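Local atomic coordinates of E3 ubiquitin-protein ligase TRIM65 (Homo sapiens, PDB entry 7JL4), a protein that acts as an E3 ubiquitin ligase in innate immunity, autophagy and inflammation, and is represented here by its C-terminal PRY-SPRY (B30.2) domain. Residues Leu140-Asp145 and Gly149-Tyr154. Residues are numbered along the deposited sequence; the frame is centred on the assembly and turned at random.
Sequences LGMDLD and GCLTFY
D143 and T152 form the central hydrogen-bonded pair of an antiparallel hairpin: D143 N reaches T152 O at 2.9 Å, nearly straight at 173°, and T152 N returns the bond to D143 O. G141 and Y154 pair likewise. At the turn D145 N gives its bond to C150 O at 2.8 Å, while D145 O takes C150 N at 3.0 Å and, weakly, G149 N. This G1 beta bulge suits glycine at its first position because phi there is positive (77°). D145 OD1 also accepts the turn amide of S148.

On one face, G141 sets no side chain against Y154, whose ring leans back toward T152, its edge bringing CE1 3.8 Å from D143 CB; a water in the ring plane joins Y154 OH (2.6 Å) to D143 OD2. D143 OD1 is taken by H72, and T152 OG1 by T165.

The other face is apolar. M142 runs alongside F153, its CG 3.6 Å from F153 CD2, and bends at chi3 (66°), laying CE 3.7 Å from F153 CE2. SD lies obliquely, 5.0 Å from the ring centroid, a Met-aromatic contact. With an alanine in place of M142, the F153 ring would probably lose its sulfur partner and a gap open toward L86 and V88. L144 CD1 packs on L151 CB.

Strands 72-79 and 161-167 flank the hairpin within one sheet of the SPRY beta-sandwich; its apolar face meets strands 84-89 and 111-116 of the other.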
ATOM      1  N   LEU A 140      -0.387   2.664  -9.155  1.00 21.38           N
ATOM      2  CA  LEU A 140      -1.547   2.793  -8.298  1.00 23.01           C
ATOM      3  C   LEU A 140      -1.386   4.010  -7.405  1.00 25.35           C
ATOM      4  O   LEU A 140      -0.277   4.311  -6.950  1.00 26.29           O
ATOM      5  CB  LEU A 140      -1.730   1.531  -7.455  1.00 27.84           C
ATOM      6  CG  LEU A 140      -1.838   0.311  -8.377  1.00 35.19           C
ATOM      7  CD1 LEU A 140      -1.596  -0.969  -7.608  1.00 34.01           C
ATOM      8  CD2 LEU A 140      -3.206   0.326  -9.047  1.00 31.92           C
ATOM      9  N   GLY A 141      -2.486   4.715  -7.163  1.00 20.60           N
ATOM     10  CA  GLY A 141      -2.472   5.887  -6.303  1.00 22.08           C
ATOM     11  C   GLY A 141      -3.358   5.691  -5.088  1.00 20.69           C
ATOM     12  O   GLY A 141      -4.364   4.980  -5.143  1.00 21.86           O
ATOM     13  N   MET A 142      -2.981   6.344  -3.983  1.00 16.26           N
ATOM     14  CA  MET A 142      -3.782   6.388  -2.764  1.00 16.56           C
ATOM     15  C   MET A 142      -3.964   7.839  -2.349  1.00 20.09           C
ATOM     16  O   MET A 142      -2.977   8.532  -2.076  1.00 20.73           O
ATOM     17  CB  MET A 142      -3.133   5.572  -1.647  1.00 17.59           C
ATOM     18  CG  MET A 142      -3.060   4.056  -1.994  1.00 20.82           C
ATOM     19  SD  MET A 142      -2.075   3.137  -0.798  1.00 24.73           S
ATOM     20  CE  MET A 142      -3.063   3.301   0.674  1.00 17.47           C
ATOM     21  N   ASP A 143      -5.225   8.275  -2.298  1.00 19.00           N
ATOM     22  CA  ASP A 143      -5.620   9.641  -1.933  1.00 22.68           C
ATOM     23  C   ASP A 143      -6.322   9.590  -0.583  1.00 23.00           C
ATOM     24  O   ASP A 143      -7.426   9.047  -0.478  1.00 24.09           O
ATOM     25  CB  ASP A 143      -6.548  10.230  -2.994  1.00 24.15           C
ATOM     26  CG  ASP A 143      -6.810  11.705  -2.772  1.00 32.23           C
ATOM     27  OD1 ASP A 143      -5.841  12.450  -2.511  1.00 25.14           O
ATOM     28  OD2 ASP A 143      -7.980  12.107  -2.878  1.00 36.99           O
ATOM     29  N   LEU A 144      -5.691  10.177   0.437  1.00 22.64           N
ATOM     30  CA  LEU A 144      -6.124  10.086   1.830  1.00 19.27           C
ATOM     31  C   LEU A 144      -6.566  11.475   2.267  1.00 24.09           C
ATOM     32  O   LEU A 144      -5.719  12.316   2.573  1.00 21.41           O
ATOM     33  CB  LEU A 144      -4.976   9.587   2.702  1.00 18.57           C
ATOM     34  CG  LEU A 144      -5.316   9.234   4.136  1.00 24.26           C
ATOM     35  CD1 LEU A 144      -6.416   8.148   4.141  1.00 26.78           C
ATOM     36  CD2 LEU A 144      -4.050   8.713   4.839  1.00 23.32           C
ATOM     37  N   ASP A 145      -7.874  11.720   2.290  1.00 20.18           N
ATOM     38  CA  ASP A 145      -8.414  13.038   2.665  1.00 24.70           C
ATOM     39  C   ASP A 145      -8.874  12.932   4.112  1.00 26.54           C
ATOM     40  O   ASP A 145      -9.989  12.480   4.405  1.00 23.96           O
ATOM     41  CB  ASP A 145      -9.529  13.470   1.718  1.00 27.11           C
ATOM     42  CG  ASP A 145     -10.156  14.818   2.085  1.00 33.83           C
ATOM     43  OD1 ASP A 145      -9.966  15.329   3.211  1.00 31.82           O
ATOM     44  OD2 ASP A 145     -10.837  15.391   1.209  1.00 33.57           O
ATOM     45  N   GLY A 149     -12.355  12.281   5.762  1.00 24.30           N
ATOM     46  CA  GLY A 149     -12.352  10.882   6.134  1.00 26.24           C
ATOM     47  C   GLY A 149     -12.510   9.925   4.973  1.00 29.16           C
ATOM     48  O   GLY A 149     -13.151   8.876   5.121  1.00 28.20           O
ATOM     49  N   CYS A 150     -11.941  10.248   3.820  1.00 23.28           N
ATOM     50  CA  CYS A 150     -12.082   9.448   2.608  1.00 24.51           C
ATOM     51  C   CYS A 150     -10.733   8.914   2.157  1.00 29.99           C
ATOM     52  O   CYS A 150      -9.750   9.661   2.090  1.00 27.87           O
ATOM     53  CB  CYS A 150     -12.714  10.279   1.487  1.00 28.31           C
ATOM     54  SG  CYS A 150     -14.344  10.971   1.989  1.00 42.59           S
ATOM     55  N   LEU A 151     -10.693   7.634   1.817  1.00 18.71           N
ATOM     56  CA  LEU A 151      -9.506   7.015   1.248  1.00 18.84           C
ATOM     57  C   LEU A 151      -9.904   6.431  -0.097  1.00 22.16           C
ATOM     58  O   LEU A 151     -10.801   5.581  -0.159  1.00 20.90           O
ATOM     59  CB  LEU A 151      -8.953   5.939   2.183  1.00 17.73           C
ATOM     60  CG  LEU A 151      -7.994   4.921   1.537  1.00 20.42           C
ATOM     61  CD1 LEU A 151      -6.703   5.608   1.042  1.00 21.05           C
ATOM     62  CD2 LEU A 151      -7.676   3.792   2.544  1.00 27.58           C
ATOM     63  N   THR A 152      -9.286   6.912  -1.172  1.00 19.22           N
ATOM     64  CA  THR A 152      -9.622   6.455  -2.517  1.00 22.02           C
ATOM     65  C   THR A 152      -8.384   5.886  -3.177  1.00 25.41           C
ATOM     66  O   THR A 152      -7.325   6.519  -3.162  1.00 20.70           O
ATOM     67  CB  THR A 152     -10.191   7.569  -3.393  1.00 21.92           C
ATOM     68  OG1 THR A 152     -11.344   8.130  -2.754  1.00 24.93           O
ATOM     69  CG2 THR A 152     -10.600   6.992  -4.787  1.00 21.06           C
ATOM     70  N   PHE A 153      -8.524   4.694  -3.749  1.00 20.93           N
ATOM     71  CA  PHE A 153      -7.486   4.064  -4.544  1.00 21.81           C
ATOM     72  C   PHE A 153      -7.704   4.361  -6.020  1.00 25.02           C
ATOM     73  O   PHE A 153      -8.839   4.300  -6.517  1.00 24.59           O
ATOM     74  CB  PHE A 153      -7.493   2.547  -4.344  1.00 21.49           C
ATOM     75  CG  PHE A 153      -7.139   2.118  -2.972  1.00 18.62           C
ATOM     76  CD1 PHE A 153      -8.099   2.048  -1.983  1.00 20.32           C
ATOM     77  CD2 PHE A 153      -5.828   1.816  -2.653  1.00 22.50           C
ATOM     78  CE1 PHE A 153      -7.761   1.626  -0.709  1.00 22.20           C
ATOM     79  CE2 PHE A 153      -5.493   1.410  -1.366  1.00 22.33           C
ATOM     80  CZ  PHE A 153      -6.446   1.324  -0.414  1.00 20.62           C
ATOM     81  N   TYR A 154      -6.606   4.606  -6.727  1.00 22.48           N
ATOM     82  CA  TYR A 154      -6.624   4.920  -8.152  1.00 22.63           C
ATOM     83  C   TYR A 154      -5.750   3.957  -8.941  1.00 23.33           C
ATOM     84  O   TYR A 154      -4.744   3.444  -8.444  1.00 25.67           O
ATOM     85  CB  TYR A 154      -6.113   6.344  -8.437  1.00 26.61           C
ATOM     86  CG  TYR A 154      -7.056   7.448  -8.000  1.00 21.48           C
ATOM     87  CD1 TYR A 154      -7.100   7.874  -6.673  1.00 25.66           C
ATOM     88  CD2 TYR A 154      -7.908   8.045  -8.922  1.00 26.36           C
ATOM     89  CE1 TYR A 154      -7.986   8.901  -6.269  1.00 22.22           C
ATOM     90  CE2 TYR A 154      -8.773   9.067  -8.546  1.00 28.35           C
ATOM     91  CZ  TYR A 154      -8.809   9.484  -7.226  1.00 23.83           C
ATOM     92  OH  TYR A 154      -9.692  10.476  -6.889  1.00 28.88           O
TER
HETATM   93  O   HOH W   1     -10.060  11.099  -4.354  1.00 34.92           O
HETATM   94  O   HOH W   2     -10.060  10.198  -0.888  1.00 38.36           O